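Local coordinates for protein putative O-GlcNAcase nagJ (Clostridium perfringens, PDB 6PV5) that probably acts as a family 84 glycoside hydrolase with hexosaminidase activity, removing N-acetylhexosamine units from glycans, at residues N526-F531 / A567-I572; E562-A567 / V611-I616. All blocks are in the same frame, centred on the assembly; numbering follows the deposited sequence. Where two conformers were deposited one is given.

Contact 1. Residues N526-F531 / A567-I572; sequences NLQNEF and AGLKSI
With CG anti to its carbonyl carbon (chi1 -64°), Phe-531 swings its ring onto Gly-568, while a like first torsion in Ile-572, then an extended second one, sends CD1, in the conformer described, back to the backbone of Gln-528. Gly-568 CA sits over the middle of the phenylalanine face, 3.5 Å from the ring centroid and 14° off its normal, a CH-pi contact. Glycine suits the place because, having no side chain, it lets its CA lie against the ring and the backbones come close, Phe-531 CA and Gly-568 CA being 5.8 Å apart. In that conformer Ile-572 CD1 meets the ring edge near its plane, 3.8 Å from Phe-531 CD2, and lies 3.8 Å from Leu-527 CB. Leu-569 crosses Gln-528 at about a right angle, its CD2 touching Gln-528 CG and, at 3.7 Å, Phe-531 CB. Consecutive and nearly antiparallel (157°), helices 521-544 and 548-579 form a helical hairpin, closely packed at glycine, in the hyaluronidase post-catalytic-like region. No direct hydrogen bond joins the segments: apolar packing and the CH-pi contact do, with one water donating to Gln-528 OE1 and Leu-569 O at the more exposed side.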
loop_
_atom_site.group_PDB
_atom_site.type_symbol
_atom_site.label_atom_id
_atom_site.label_comp_id
_atom_site.label_asym_id
_atom_site.label_seq_id
_atom_site.Cartn_x
_atom_site.Cartn_y
_atom_site.Cartn_z
ATOM N N ASN A 526 4.531 11.702 -32.345
ATOM C CA ASN A 526 4.182 10.968 -31.137
ATOM C C ASN A 526 4.583 11.785 -29.913
ATOM O O ASN A 526 3.779 11.962 -29.007
ATOM C CB ASN A 526 4.893 9.610 -31.080
ATOM C CG ASN A 526 4.187 8.542 -31.885
ATOM O OD1 ASN A 526 2.996 8.661 -32.180
ATOM N ND2 ASN A 526 4.905 7.482 -32.223
ATOM N N LEU A 527 5.820 12.305 -29.926
ATOM C CA LEU A 527 6.330 13.104 -28.827
ATOM C C LEU A 527 5.498 14.369 -28.654
ATOM O O LEU A 527 5.166 14.730 -27.528
ATOM C CB LEU A 527 7.811 13.411 -29.059
ATOM C CG LEU A 527 8.750 12.223 -28.894
ATOM C CD1 LEU A 527 10.203 12.662 -29.075
ATOM C CD2 LEU A 527 8.528 11.548 -27.536
ATOM N N GLN A 528 5.111 15.010 -29.766
ATOM C CA GLN A 528 4.357 16.258 -29.700
ATOM C C GLN A 528 3.003 16.071 -29.019
ATOM O O GLN A 528 2.549 16.961 -28.292
ATOM C CB GLN A 528 4.143 16.859 -31.089
ATOM C CG GLN A 528 3.486 18.227 -31.040
ATOM C CD GLN A 528 3.492 18.842 -32.415
ATOM O OE1 GLN A 528 4.340 19.675 -32.736
ATOM N NE2 GLN A 528 2.564 18.403 -33.250
ATOM N N ASN A 529 2.341 14.943 -29.302
ATOM C CA ASN A 529 1.084 14.610 -28.646
ATOM C C ASN A 529 1.303 14.488 -27.136
ATOM O O ASN A 529 0.536 15.035 -26.346
ATOM C CB ASN A 529 0.479 13.306 -29.179
ATOM C CG ASN A 529 -0.124 13.418 -30.562
ATOM O OD1 ASN A 529 -0.727 14.436 -30.910
ATOM N ND2 ASN A 529 0.010 12.361 -31.351
ATOM N N GLU A 530 2.337 13.743 -26.732
ATOM C CA GLU A 530 2.621 13.587 -25.306
ATOM C C GLU A 530 2.828 14.951 -24.635
ATOM O O GLU A 530 2.186 15.249 -23.634
ATOM C CB GLU A 530 3.816 12.670 -25.080
ATOM C CG GLU A 530 4.089 12.382 -23.598
ATOM C CD GLU A 530 2.937 11.847 -22.751
ATOM O OE1 GLU A 530 1.955 11.306 -23.320
ATOM O OE2 GLU A 530 3.028 11.957 -21.506
ATOM N N PHE A 531 3.677 15.799 -25.239
ATOM C CA PHE A 531 4.079 17.073 -24.664
ATOM C C PHE A 531 2.882 18.018 -24.583
ATOM O O PHE A 531 2.794 18.818 -23.647
ATOM C CB PHE A 531 5.262 17.701 -25.413
ATOM C CG PHE A 531 6.563 16.930 -25.383
ATOM C CD1 PHE A 531 6.975 16.246 -24.244
ATOM C CD2 PHE A 531 7.399 16.909 -26.494
ATOM C CE1 PHE A 531 8.184 15.557 -24.226
ATOM C CE2 PHE A 531 8.609 16.225 -26.477
ATOM C CZ PHE A 531 9.000 15.548 -25.338
ATOM N N ALA A 567 8.848 22.740 -22.807
ATOM C CA ALA A 567 10.237 22.545 -23.190
ATOM C C ALA A 567 10.315 21.443 -24.244
ATOM O O ALA A 567 11.124 21.521 -25.177
ATOM C CB ALA A 567 11.075 22.237 -21.975
ATOM N N GLY A 568 9.460 20.417 -24.098
ATOM C CA GLY A 568 9.449 19.314 -25.047
ATOM C C GLY A 568 8.957 19.778 -26.422
ATOM O O GLY A 568 9.548 19.436 -27.436
ATOM N N LEU A 569 7.877 20.564 -26.443
ATOM C CA LEU A 569 7.371 21.158 -27.679
ATOM C C LEU A 569 8.454 21.996 -28.369
ATOM O O LEU A 569 8.601 21.907 -29.588
ATOM C CB LEU A 569 6.115 21.987 -27.396
ATOM C CG LEU A 569 4.896 21.164 -26.991
ATOM C CD1 LEU A 569 3.719 22.056 -26.588
ATOM C CD2 LEU A 569 4.522 20.174 -28.104
ATOM N N LYS A 570 9.229 22.769 -27.585
ATOM C CA LYS A 570 10.299 23.593 -28.135
ATOM C C LYS A 570 11.430 22.724 -28.688
ATOM O O LYS A 570 11.988 23.039 -29.737
ATOM C CB LYS A 570 10.846 24.591 -27.109
ATOM C CG LYS A 570 11.877 25.585 -27.638
ATOM C CD LYS A 570 11.366 26.476 -28.758
ATOM C CE LYS A 570 10.105 27.227 -28.389
ATOM N NZ LYS A 570 9.568 27.949 -29.565
ATOM N N SER A 571 11.754 21.622 -27.993
ATOM C CA SER A 571 12.810 20.732 -28.448
ATOM C C SER A 571 12.460 20.132 -29.811
ATOM O O SER A 571 13.349 19.974 -30.654
ATOM C CB SER A 571 13.127 19.659 -27.433
ATOM O OG SER A 571 13.535 20.254 -26.212
ATOM N N ILE A 572 11.186 19.789 -30.023
ATOM C CA ILE A 572 10.769 19.259 -31.312
ATOM C C ILE A 572 11.014 20.334 -32.372
ATOM O O ILE A 572 11.590 20.051 -33.424
ATOM C CB ILE A 572 9.306 18.765 -31.286
ATOM C CG1 ILE A 572 9.176 17.434 -30.545
ATOM C CG2 ILE A 572 8.732 18.668 -32.695
ATOM C CD1 ILE A 572 7.746 17.053 -30.256
HETATM O O HOH W 1 6.474 21.381 -31.178
#

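Contact 2. Residues E562-A567 / V611-I616; sequences EIYGNA and VVDPFI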
loop_
_atom_site.group_PDB
_atom_site.type_symbol
_atom_site.label_atom_id
_atom_site.label_comp_id
_atom_site.label_asym_id
_atom_site.label_seq_id
_atom_site.Cartn_x
_atom_site.Cartn_y
_atom_site.Cartn_z
ATOM N N GLU A 562 4.083 21.189 -16.463
ATOM C CA GLU A 562 3.617 22.064 -17.527
ATOM C C GLU A 562 4.794 22.634 -18.312
ATOM O O GLU A 562 4.732 22.687 -19.535
ATOM C CB GLU A 562 2.767 23.204 -16.965
ATOM C CG GLU A 562 2.054 23.982 -18.059
ATOM C CD GLU A 562 1.131 25.093 -17.584
ATOM O OE1 GLU A 562 0.297 24.848 -16.695
ATOM O OE2 GLU A 562 1.234 26.197 -18.127
ATOM N N ILE A 563 5.850 23.060 -17.608
ATOM C CA ILE A 563 7.059 23.603 -18.220
ATOM C C ILE A 563 7.801 22.531 -19.032
ATOM O O ILE A 563 8.318 22.843 -20.112
ATOM C CB ILE A 563 7.993 24.237 -17.164
ATOM C CG1 ILE A 563 7.309 25.324 -16.326
ATOM C CG2 ILE A 563 9.290 24.746 -17.799
ATOM C CD1 ILE A 563 8.239 25.940 -15.291
ATOM N N TYR A 564 7.910 21.294 -18.502
ATOM C CA TYR A 564 8.456 20.188 -19.276
ATOM C C TYR A 564 7.687 20.038 -20.594
ATOM O O TYR A 564 8.299 19.867 -21.639
ATOM C CB TYR A 564 8.391 18.855 -18.521
ATOM C CG TYR A 564 9.573 18.592 -17.634
ATOM C CD1 TYR A 564 10.845 18.457 -18.178
ATOM C CD2 TYR A 564 9.421 18.457 -16.262
ATOM C CE1 TYR A 564 11.944 18.222 -17.374
ATOM C CE2 TYR A 564 10.516 18.234 -15.444
ATOM C CZ TYR A 564 11.772 18.105 -16.002
ATOM O OH TYR A 564 12.863 17.835 -15.229
ATOM N N GLY A 565 6.352 20.101 -20.542
ATOM C CA GLY A 565 5.555 20.019 -21.762
ATOM C C GLY A 565 6.021 21.031 -22.815
ATOM O O GLY A 565 6.321 20.681 -23.965
ATOM N N ASN A 566 6.119 22.292 -22.378
ATOM C CA ASN A 566 6.533 23.407 -23.218
ATOM C C ASN A 566 7.968 23.227 -23.697
ATOM O O ASN A 566 8.268 23.502 -24.862
ATOM C CB ASN A 566 6.332 24.739 -22.492
ATOM C CG ASN A 566 4.872 25.127 -22.504
ATOM O OD1 ASN A 566 4.203 24.956 -23.521
ATOM N ND2 ASN A 566 4.363 25.620 -21.390
ATOM N N ALA A 567 8.848 22.740 -22.807
ATOM C CA ALA A 567 10.237 22.545 -23.190
ATOM C C ALA A 567 10.315 21.443 -24.244
ATOM O O ALA A 567 11.124 21.521 -25.177
ATOM C CB ALA A 567 11.075 22.237 -21.975
ATOM N N VAL A 611 13.437 10.427 -18.324
ATOM C CA VAL A 611 13.138 10.261 -19.748
ATOM C C VAL A 611 13.035 11.617 -20.466
ATOM O O VAL A 611 13.794 11.873 -21.394
ATOM C CB VAL A 611 11.871 9.403 -19.956
ATOM C CG1 VAL A 611 11.520 9.271 -21.439
ATOM C CG2 VAL A 611 11.995 8.025 -19.286
ATOM N N VAL A 612 12.126 12.498 -20.027
ATOM C CA VAL A 612 11.879 13.747 -20.737
ATOM C C VAL A 612 13.038 14.723 -20.520
ATOM O O VAL A 612 13.485 15.401 -21.451
ATOM C CB VAL A 612 10.512 14.375 -20.377
ATOM C CG1 VAL A 612 10.332 15.747 -21.017
ATOM C CG2 VAL A 612 9.349 13.476 -20.806
ATOM N N ASP A 613 13.498 14.822 -19.268
ATOM C CA ASP A 613 14.528 15.768 -18.904
ATOM C C ASP A 613 15.793 15.570 -19.756
ATOM O O ASP A 613 16.300 16.537 -20.332
ATOM C CB ASP A 613 14.748 15.779 -17.389
ATOM C CG ASP A 613 15.727 16.860 -16.962
ATOM O OD1 ASP A 613 16.914 16.678 -17.213
ATOM O OD2 ASP A 613 15.278 17.884 -16.435
ATOM N N PRO A 614 16.419 14.364 -19.820
ATOM C CA PRO A 614 17.585 14.171 -20.685
ATOM C C PRO A 614 17.346 14.432 -22.173
ATOM O O PRO A 614 18.275 14.816 -22.900
ATOM C CB PRO A 614 18.022 12.709 -20.472
ATOM C CG PRO A 614 16.822 12.051 -19.747
ATOM C CD PRO A 614 16.126 13.171 -19.005
ATOM N N PHE A 615 16.114 14.174 -22.626
ATOM C CA PHE A 615 15.761 14.442 -24.007
ATOM C C PHE A 615 15.927 15.941 -24.304
ATOM O O PHE A 615 16.645 16.326 -25.219
ATOM C CB PHE A 615 14.334 13.999 -24.341
ATOM C CG PHE A 615 13.894 14.432 -25.725
ATOM C CD1 PHE A 615 14.475 13.874 -26.859
ATOM C CD2 PHE A 615 12.937 15.426 -25.897
ATOM C CE1 PHE A 615 14.076 14.267 -28.134
ATOM C CE2 PHE A 615 12.544 15.823 -27.174
ATOM C CZ PHE A 615 13.131 15.255 -28.285
ATOM N N ILE A 616 15.275 16.789 -23.520
ATOM C CA ILE A 616 15.380 18.220 -23.724
ATOM C C ILE A 616 16.833 18.682 -23.608
ATOM O O ILE A 616 17.270 19.500 -24.406
ATOM C CB ILE A 616 14.443 18.957 -22.761
ATOM C CG1 ILE A 616 12.996 18.581 -23.075
ATOM C CG2 ILE A 616 14.672 20.467 -22.851
ATOM C CD1 ILE A 616 12.093 18.648 -21.853
#
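The helical segment 562-567 and the start of helix 612-619 run in roughly the same direction, their axes 37° apart and 10.4 Å from each other at closest approach, a spacing wide enough for side chains to fill the gap. Tyr-564 spans it. Its CB does not aim straight across, but CG lies anti to the carbonyl carbon (chi1 -87°) and the ring extends toward the other helix, where OH gives its hydrogen to Asp-613 OD2 at 2.7 Å. The carboxylate oxygen lies at the edge of the ring, in its plane, whereas the ring and carboxylate planes are turned 71° apart. The hydroxyl meets OD2 on the anti side, slightly out of the carboxylate plane. The other oxygen of Asp-613, OD1, forms a salt bridge with Arg-617 one turn on, which probably helps keep the acid ionised and limit its rotation.

Behind this polar end the contact is apolar. Ile-616 CD1 approaches the tyrosine at its edge, 3.9 Å from Tyr-564 CD1, and reaches Ala-567 CB at 3.7 Å; the small methyl of alanine leaves room for the branched isoleucine. Val-612 CG1 lies obliquely to the ring, 4.0 Å from Tyr-564 CD1. Tyrosine suits a position like this, since its ring can be packed among hydrocarbon while its hydroxyl still finds an acceptor. Leu-600 of helix 583-601 also touches both Tyr-564 and Ala-567, and Met-534 of helix 521-544 packs on the tyrosine as well.

The arrangement is that of a helical bundle core, in which the short last helix, 612-619, lies against the long helix 548-579 within the region resembling the post-catalytic domain of hyaluronidases, away from the predicted active site.

Overall arrangement
The two contacts lie about 8 Å apart, centre to centre, and share helix 548-579, where Ala-567 ends one segment and begins the other. Along the chain their segments alternate: 526-531, 562-567, 567-572, then 611-616. Helices 521-544 and 612-619 pack along the same part of helix 548-579, on different faces, and meet each other beside it, as where Phe-531 CE1 lies 3.9 Å from Val-612 CG1. Together they join early, middle and final helices of the all-helical C-terminal region of this construct into one continuous core, separate from the eight-stranded barrel; their centres lie about 34 Å (contact 1) and about 30 Å (contact 2) from the centre of the chain.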